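Local atomic coordinates of tRNA (cytosine(72)-C(5))-methyltransferase (Pyrococcus horikoshii, PDB entry 5ZVE), a protein that transfers a methyl group from S-adenosyl-L-methionine to the C5 position of cytosine 72 in several tRNAs. Residues 184-189 against 209-214. Sequence-based numbering, arbitrary orientation.
Sequences LPSMVT and GGKTTH. With SAH (S-adenosyl-L-homocysteine), chain C.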
# COMPACT_ATOMS: atom_id res chain seq x y z
N LEU A 184 3.10 -1.33 -7.49
CA LEU A 184 4.29 -1.24 -8.33
C LEU A 184 5.46 -0.57 -7.58
O LEU A 184 6.55 -1.14 -7.54
CB LEU A 184 3.97 -0.50 -9.64
CG LEU A 184 5.09 -0.08 -10.60
CD1 LEU A 184 5.98 -1.23 -10.95
CD2 LEU A 184 4.53 0.52 -11.88
N PRO A 185 5.25 0.62 -6.97
CA PRO A 185 6.38 1.21 -6.25
C PRO A 185 6.96 0.30 -5.15
O PRO A 185 8.18 0.23 -5.01
CB PRO A 185 5.79 2.48 -5.63
CG PRO A 185 4.32 2.40 -5.83
CD PRO A 185 4.09 1.53 -7.00
N SER A 186 6.11 -0.42 -4.42
CA SER A 186 6.59 -1.32 -3.38
C SER A 186 7.45 -2.45 -3.95
O SER A 186 8.43 -2.86 -3.34
CB SER A 186 5.42 -1.91 -2.59
OG SER A 186 4.86 -0.94 -1.73
N MET A 187 7.08 -2.94 -5.14
CA MET A 187 7.84 -3.99 -5.80
C MET A 187 9.20 -3.48 -6.30
O MET A 187 10.21 -4.16 -6.18
CB MET A 187 7.05 -4.55 -6.97
CG MET A 187 5.91 -5.46 -6.55
SD MET A 187 5.27 -6.36 -7.97
CE MET A 187 4.12 -5.17 -8.65
N VAL A 188 9.21 -2.27 -6.85
CA VAL A 188 10.45 -1.63 -7.27
C VAL A 188 11.41 -1.51 -6.09
O VAL A 188 12.62 -1.70 -6.24
CB VAL A 188 10.18 -0.23 -7.87
CG1 VAL A 188 11.48 0.46 -8.23
CG2 VAL A 188 9.29 -0.34 -9.11
N THR A 189 10.87 -1.20 -4.92
CA THR A 189 11.67 -1.04 -3.70
C THR A 189 12.56 -2.26 -3.42
O THR A 189 13.77 -2.12 -3.25
CB THR A 189 10.77 -0.78 -2.47
OG1 THR A 189 10.05 0.44 -2.65
CG2 THR A 189 11.60 -0.70 -1.20
N GLY A 209 4.65 -8.19 5.61
CA GLY A 209 5.67 -8.97 4.94
C GLY A 209 5.65 -8.92 3.42
O GLY A 209 6.20 -9.80 2.76
N GLY A 210 5.01 -7.88 2.88
CA GLY A 210 4.98 -7.66 1.45
C GLY A 210 6.37 -7.60 0.84
O GLY A 210 6.70 -8.36 -0.06
N LYS A 211 7.20 -6.70 1.35
CA LYS A 211 8.54 -6.53 0.80
C LYS A 211 9.47 -7.62 1.29
O LYS A 211 10.43 -7.98 0.60
CB LYS A 211 9.09 -5.14 1.13
CG LYS A 211 8.32 -4.00 0.47
CD LYS A 211 8.76 -2.64 0.98
CE LYS A 211 8.00 -1.53 0.30
NZ LYS A 211 6.56 -1.52 0.71
N THR A 212 9.21 -8.15 2.48
CA THR A 212 10.06 -9.22 2.99
C THR A 212 9.98 -10.47 2.12
O THR A 212 11.00 -11.06 1.76
CB THR A 212 9.69 -9.59 4.43
OG1 THR A 212 9.77 -8.42 5.26
CG2 THR A 212 10.64 -10.65 4.97
N THR A 213 8.76 -10.87 1.78
CA THR A 213 8.55 -12.09 1.00
C THR A 213 9.02 -11.91 -0.44
O THR A 213 9.42 -12.87 -1.09
CB THR A 213 7.07 -12.53 1.03
OG1 THR A 213 6.22 -11.44 0.67
CG2 THR A 213 6.70 -13.01 2.43
N HIS A 214 8.98 -10.68 -0.94
CA HIS A 214 9.52 -10.37 -2.25
C HIS A 214 11.03 -10.59 -2.28
O HIS A 214 11.56 -11.17 -3.22
CB HIS A 214 9.16 -8.93 -2.65
CG HIS A 214 9.47 -8.59 -4.07
ND1 HIS A 214 9.29 -7.33 -4.60
CD2 HIS A 214 9.94 -9.36 -5.09
CE1 HIS A 214 9.65 -7.33 -5.87
NE2 HIS A 214 10.04 -8.55 -6.19
N SAH C . 7.06 -3.18 4.93
CA SAH C . 5.75 -3.77 5.17
CB SAH C . 4.76 -2.72 5.68
CG SAH C . 5.31 -1.70 6.67
SD SAH C . 3.97 -0.80 7.49
C SAH C . 5.19 -4.50 3.94
O SAH C . 5.69 -4.36 2.82
OXT SAH C . 4.23 -5.25 4.03
C5' SAH C . 5.03 -0.20 8.83
C4' SAH C . 5.22 -1.19 9.98
O4' SAH C . 6.08 -0.63 10.96
C3' SAH C . 3.94 -1.56 10.71
O3' SAH C . 3.70 -2.94 10.53
C2' SAH C . 4.22 -1.31 12.18
O2' SAH C . 3.86 -2.44 12.95
C1' SAH C . 5.73 -1.15 12.22
N9 SAH C . 6.22 -0.29 13.32
C8 SAH C . 5.71 0.90 13.77
N7 SAH C . 6.49 1.33 14.80
C5 SAH C . 7.48 0.44 15.00
C6 SAH C . 8.53 0.39 15.91
N6 SAH C . 8.71 1.36 16.80
N1 SAH C . 9.41 -0.67 15.87
C2 SAH C . 9.23 -1.68 14.94
N3 SAH C . 8.18 -1.63 14.05
C4 SAH C . 7.32 -0.58 14.08
O HOH W 1 8.29 -5.57 -2.56
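K211 reaches from helix 210-218 to the neighbouring helix 184-193, and its NZ donates a hydrogen bond to S186 OG at 3.0 Å. The chain runs extended through its middle and then bends at the last torsion (chi4 69°), which turns the ammonium group onto the serine hydroxyl. The T189 side chain crosses it obliquely, with CB 4.0 Å from K211 CE, so a beta-branched residue covers the aliphatic part of the lysine while small S186 leaves room for its charged end. That charge has its stronger partner in D273, a cofactor-binding residue. With a methionine in place of the lysine, D273 would probably be left without its salt-bridge mate and S186 OG without this donor.

The lysine belongs to the glycine-rich loop and helix start that follow strand 201-203 in the Rossmann-like methyltransferase fold. Here the carboxylate of S-adenosyl-L-homocysteine meets backbone amides: G210 N gives a bond of 3.0 Å to OXT, and K211 N one of 3.1 Å to O. Glycine suits both preceding places: at G209's positive phi (105°) a CB would jam against the preceding carbonyl O, and one on G210 would crowd the ligand's O.

The fit is looser, though still buried, where a water bridges segments 184-189 and 210-214, whose axes come no nearer than 9.6 Å. This water donates to S186 O (2.8 Å) and hydrogen-bonds H214 ND1, lying in the imidazole plane. Histidine suits the place because its second nitrogen can serve another partner. Packing closes up again beside the water, where H214 CE1 edges up to M187 O at 3.2 Å, while NE2 is hydrogen-bonded to E69.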